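Long-range contact in uncharacterized protein (Leptotrichia buccalis, PDB 3T8K), which is of unknown function but has an ankyrin-repeat-like fold of stacked helical hairpins, which in related proteins commonly serves protein binding: residues I68-L82 and F100-P113. Residues are numbered along the deposited sequence; the frame is centred on the assembly and turned at random.
Sequences IKSRTKEGTTLFFPL and FLEKGADITALYKP
I107 sits on the F79 ring, its CG1 over the ring centre, 3.9 Å from the centroid and 7° off the ring normal, a CH-pi contact. CE2 of the same ring reaches the A105 methyl CB (3.5 Å), and its CZ meets L101 CD2. The F100 ring turns its edge to the F79 face in a T-shaped pair, planes 75° apart, while I68 CD1, L78 and L82 pack around F100. With an alanine at F79, a gap would probably open between I107, A105 and L101, and the F100 edge would lose the face it meets. Farther along, F80 and Y111 stack face to face, centroids 3.8 Å apart and planes almost parallel; Y111 CG is anti to its backbone N (chi1 171°), bringing the ring over F80, and P113 CD lies over the centre of the opposite face. At the solvent side, R71 NH2 reaches D106 OD2 (3.0 Å) in a salt bridge whose hydrogen bond is weak and bent. D106 OD1 accepts from T108 N, closing an Asx turn, and also from T108 OG1. Water links the loops further: one molecule donates to D106 O and A109 O and accepts from T77 OG1. Outward, L42 and I62 back the I68 side, C97 and V118 border F79, and N88 of the second subunit packs on Y111. A Schellman motif, with G104 at positive phi, ends helix 90-102, and a type I turn from T72 to G75 folds the first loop. The packing of this loop on the one that follows helix 90-102 is consistent with the ankyrin-type fold of stacked helical hairpins.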
# COMPACT_ATOMS: atom_id res chain seq x y z
N ILE A 68 13.48 -5.65 -15.55
CA ILE A 68 12.02 -5.65 -15.67
C ILE A 68 11.42 -6.98 -15.23
O ILE A 68 10.25 -7.06 -14.86
CB ILE A 68 11.60 -5.38 -17.14
CG1 ILE A 68 11.96 -3.96 -17.56
CG2 ILE A 68 10.11 -5.62 -17.34
CD1 ILE A 68 11.21 -2.90 -16.78
N LYS A 69 12.25 -8.02 -15.26
CA LYS A 69 11.79 -9.38 -15.01
C LYS A 69 12.13 -9.86 -13.60
O LYS A 69 12.08 -11.05 -13.30
CB LYS A 69 12.41 -10.33 -16.04
CG LYS A 69 12.05 -9.99 -17.47
CD LYS A 69 12.67 -11.01 -18.42
CE LYS A 69 12.36 -10.67 -19.87
NZ LYS A 69 12.95 -11.67 -20.80
N SER A 70 12.47 -8.92 -12.72
CA SER A 70 12.90 -9.25 -11.37
C SER A 70 11.73 -9.67 -10.48
O SER A 70 10.58 -9.27 -10.71
CB SER A 70 13.63 -8.07 -10.75
OG SER A 70 12.82 -6.90 -10.81
N ARG A 71 12.04 -10.46 -9.46
CA ARG A 71 11.03 -10.90 -8.51
C ARG A 71 11.52 -10.79 -7.09
O ARG A 71 12.71 -10.91 -6.82
CB ARG A 71 10.61 -12.33 -8.81
CG ARG A 71 10.00 -12.49 -10.19
CD ARG A 71 9.39 -13.85 -10.35
NE ARG A 71 8.90 -14.07 -11.70
CZ ARG A 71 7.89 -14.87 -12.00
NH1 ARG A 71 7.25 -15.51 -11.03
NH2 ARG A 71 7.50 -15.01 -13.26
N THR A 72 10.59 -10.55 -6.17
CA THR A 72 10.92 -10.52 -4.76
C THR A 72 11.24 -11.93 -4.31
O THR A 72 11.13 -12.87 -5.09
CB THR A 72 9.75 -9.94 -3.93
OG1 THR A 72 8.67 -10.88 -3.89
CG2 THR A 72 9.27 -8.62 -4.53
N LYS A 73 11.66 -12.10 -3.06
CA LYS A 73 12.00 -13.43 -2.55
C LYS A 73 10.76 -14.32 -2.50
O LYS A 73 10.87 -15.55 -2.47
CB LYS A 73 12.67 -13.36 -1.18
CG LYS A 73 11.77 -12.87 -0.05
CD LYS A 73 12.49 -12.91 1.29
CE LYS A 73 11.52 -12.74 2.45
NZ LYS A 73 12.21 -12.53 3.76
N GLU A 74 9.58 -13.70 -2.49
CA GLU A 74 8.32 -14.44 -2.49
C GLU A 74 7.77 -14.63 -3.90
O GLU A 74 6.68 -15.17 -4.08
CB GLU A 74 7.26 -13.76 -1.63
CG GLU A 74 7.71 -13.44 -0.22
CD GLU A 74 7.83 -11.95 -0.00
OE1 GLU A 74 8.84 -11.35 -0.44
OE2 GLU A 74 6.89 -11.37 0.60
N GLY A 75 8.52 -14.19 -4.90
CA GLY A 75 8.16 -14.42 -6.29
C GLY A 75 7.32 -13.34 -6.93
O GLY A 75 6.81 -13.53 -8.03
N THR A 76 7.18 -12.20 -6.26
CA THR A 76 6.30 -11.14 -6.75
C THR A 76 6.93 -10.32 -7.87
O THR A 76 8.05 -9.81 -7.73
CB THR A 76 5.91 -10.21 -5.61
OG1 THR A 76 5.48 -10.98 -4.48
CG2 THR A 76 4.81 -9.27 -6.05
N THR A 77 6.22 -10.19 -8.99
CA THR A 77 6.67 -9.37 -10.11
C THR A 77 6.40 -7.89 -9.90
O THR A 77 5.72 -7.50 -8.94
CB THR A 77 5.96 -9.76 -11.41
OG1 THR A 77 4.57 -9.46 -11.28
CG2 THR A 77 6.14 -11.23 -11.70
N LEU A 78 6.93 -7.06 -10.80
CA LEU A 78 6.73 -5.62 -10.72
C LEU A 78 5.26 -5.25 -10.84
O LEU A 78 4.85 -4.17 -10.42
CB LEU A 78 7.53 -4.91 -11.82
CG LEU A 78 9.05 -5.06 -11.66
CD1 LEU A 78 9.73 -4.23 -12.72
CD2 LEU A 78 9.49 -4.62 -10.28
N PHE A 79 4.46 -6.14 -11.40
CA PHE A 79 3.05 -5.82 -11.60
C PHE A 79 2.31 -5.53 -10.29
O PHE A 79 1.34 -4.77 -10.28
CB PHE A 79 2.33 -6.91 -12.39
CG PHE A 79 2.73 -6.97 -13.83
CD1 PHE A 79 2.34 -5.96 -14.71
CD2 PHE A 79 3.47 -8.03 -14.32
CE1 PHE A 79 2.69 -6.01 -16.05
CE2 PHE A 79 3.83 -8.09 -15.66
CZ PHE A 79 3.44 -7.07 -16.53
N PHE A 80 2.74 -6.14 -9.19
CA PHE A 80 1.99 -6.01 -7.94
C PHE A 80 2.02 -4.59 -7.39
O PHE A 80 0.98 -3.99 -7.19
CB PHE A 80 2.44 -7.01 -6.88
CG PHE A 80 1.53 -7.08 -5.68
CD1 PHE A 80 0.26 -7.64 -5.78
CD2 PHE A 80 1.94 -6.58 -4.44
CE1 PHE A 80 -0.58 -7.70 -4.67
CE2 PHE A 80 1.11 -6.64 -3.33
CZ PHE A 80 -0.16 -7.20 -3.45
N PRO A 81 3.23 -4.03 -7.16
CA PRO A 81 3.23 -2.66 -6.67
C PRO A 81 2.67 -1.69 -7.70
O PRO A 81 2.08 -0.68 -7.32
CB PRO A 81 4.72 -2.37 -6.39
CG PRO A 81 5.47 -3.42 -7.14
CD PRO A 81 4.58 -4.63 -7.15
N LEU A 82 2.83 -2.00 -8.99
CA LEU A 82 2.24 -1.19 -10.05
C LEU A 82 0.74 -1.06 -9.85
O LEU A 82 0.19 0.05 -9.82
CB LEU A 82 2.49 -1.82 -11.42
CG LEU A 82 1.77 -1.15 -12.59
CD1 LEU A 82 2.28 0.27 -12.79
CD2 LEU A 82 1.98 -1.95 -13.85
N PHE A 100 6.00 -3.05 -19.45
CA PHE A 100 6.44 -4.24 -18.73
C PHE A 100 6.14 -5.49 -19.55
O PHE A 100 6.96 -6.41 -19.60
CB PHE A 100 5.78 -4.35 -17.36
CG PHE A 100 6.23 -3.33 -16.37
CD1 PHE A 100 7.32 -2.52 -16.62
CD2 PHE A 100 5.58 -3.19 -15.16
CE1 PHE A 100 7.75 -1.57 -15.69
CE2 PHE A 100 6.00 -2.25 -14.22
CZ PHE A 100 7.07 -1.44 -14.50
N LEU A 101 4.96 -5.55 -20.16
CA LEU A 101 4.59 -6.70 -20.98
C LEU A 101 5.49 -6.82 -22.20
O LEU A 101 5.93 -7.91 -22.55
CB LEU A 101 3.12 -6.62 -21.40
CG LEU A 101 2.10 -6.80 -20.28
CD1 LEU A 101 0.66 -6.60 -20.78
CD2 LEU A 101 2.24 -8.17 -19.64
N GLU A 102 5.76 -5.69 -22.85
CA GLU A 102 6.59 -5.69 -24.05
C GLU A 102 8.00 -6.15 -23.72
O GLU A 102 8.68 -6.76 -24.55
CB GLU A 102 6.61 -4.31 -24.70
CG GLU A 102 5.27 -3.91 -25.30
CD GLU A 102 5.22 -2.46 -25.74
OE1 GLU A 102 6.08 -1.67 -25.30
OE2 GLU A 102 4.32 -2.12 -26.54
N LYS A 103 8.45 -5.85 -22.51
CA LYS A 103 9.81 -6.18 -22.10
C LYS A 103 9.90 -7.49 -21.33
O LYS A 103 10.92 -7.79 -20.72
CB LYS A 103 10.45 -5.02 -21.33
CG LYS A 103 10.69 -3.80 -22.22
CD LYS A 103 11.60 -2.78 -21.55
CE LYS A 103 11.93 -1.64 -22.51
NZ LYS A 103 12.80 -2.07 -23.65
N GLY A 104 8.82 -8.27 -21.36
CA GLY A 104 8.85 -9.64 -20.91
C GLY A 104 8.48 -9.94 -19.46
O GLY A 104 8.65 -11.07 -19.01
N ALA A 105 7.96 -8.96 -18.73
CA ALA A 105 7.53 -9.24 -17.37
C ALA A 105 6.32 -10.18 -17.43
O ALA A 105 5.57 -10.19 -18.42
CB ALA A 105 7.19 -7.96 -16.63
N ASP A 106 6.14 -10.98 -16.38
CA ASP A 106 5.12 -12.02 -16.36
C ASP A 106 3.90 -11.63 -15.52
O ASP A 106 3.97 -11.57 -14.29
CB ASP A 106 5.73 -13.32 -15.82
CG ASP A 106 4.71 -14.43 -15.67
OD1 ASP A 106 3.68 -14.41 -16.38
OD2 ASP A 106 4.94 -15.33 -14.84
N ILE A 107 2.78 -11.38 -16.19
CA ILE A 107 1.58 -10.94 -15.49
C ILE A 107 0.71 -12.12 -15.04
O ILE A 107 -0.26 -11.93 -14.31
CB ILE A 107 0.75 -9.96 -16.37
CG1 ILE A 107 -0.21 -9.13 -15.51
CG2 ILE A 107 0.01 -10.71 -17.49
CD1 ILE A 107 -0.92 -8.04 -16.28
N THR A 108 1.07 -13.33 -15.47
CA THR A 108 0.25 -14.51 -15.15
C THR A 108 0.55 -15.09 -13.77
O THR A 108 -0.27 -15.79 -13.18
CB THR A 108 0.41 -15.64 -16.19
OG1 THR A 108 1.73 -16.20 -16.10
CG2 THR A 108 0.19 -15.11 -17.59
N ALA A 109 1.74 -14.80 -13.25
CA ALA A 109 2.12 -15.29 -11.93
C ALA A 109 1.25 -14.68 -10.84
O ALA A 109 0.94 -13.49 -10.87
CB ALA A 109 3.59 -14.99 -11.66
N LEU A 110 0.87 -15.50 -9.86
CA LEU A 110 0.08 -15.04 -8.73
C LEU A 110 0.92 -14.23 -7.77
O LEU A 110 2.15 -14.24 -7.83
CB LEU A 110 -0.51 -16.23 -7.98
CG LEU A 110 -1.46 -17.06 -8.83
CD1 LEU A 110 -2.18 -18.10 -7.98
CD2 LEU A 110 -2.44 -16.14 -9.52
N TYR A 111 0.24 -13.48 -6.90
CA TYR A 111 0.92 -12.88 -5.76
C TYR A 111 0.79 -13.97 -4.72
O TYR A 111 -0.30 -14.22 -4.21
CB TYR A 111 0.21 -11.60 -5.32
CG TYR A 111 0.74 -11.04 -4.01
CD1 TYR A 111 2.03 -10.53 -3.92
CD2 TYR A 111 -0.06 -11.00 -2.87
CE1 TYR A 111 2.52 -10.02 -2.73
CE2 TYR A 111 0.43 -10.49 -1.66
CZ TYR A 111 1.71 -10.00 -1.61
OH TYR A 111 2.22 -9.49 -0.43
N LYS A 112 1.89 -14.67 -4.44
CA LYS A 112 1.82 -15.89 -3.63
C LYS A 112 1.25 -15.75 -2.20
O LYS A 112 0.41 -16.56 -1.80
CB LYS A 112 3.18 -16.60 -3.61
CG LYS A 112 3.50 -17.29 -4.92
CD LYS A 112 4.96 -17.69 -5.02
CE LYS A 112 5.33 -18.03 -6.47
NZ LYS A 112 6.81 -18.01 -6.69
N PRO A 113 1.68 -14.74 -1.44
CA PRO A 113 1.24 -14.68 -0.04
C PRO A 113 -0.27 -14.78 0.14
O PRO A 113 -0.73 -15.32 1.16
CB PRO A 113 1.77 -13.32 0.43
CG PRO A 113 3.01 -13.14 -0.38
CD PRO A 113 2.66 -13.68 -1.75
O HOH W 1 4.47 -13.67 -4.92
O HOH W 2 4.65 -15.39 -8.12
O HOH W 3 2.57 -11.48 -11.86
O HOH W 4 3.61 -11.62 -8.94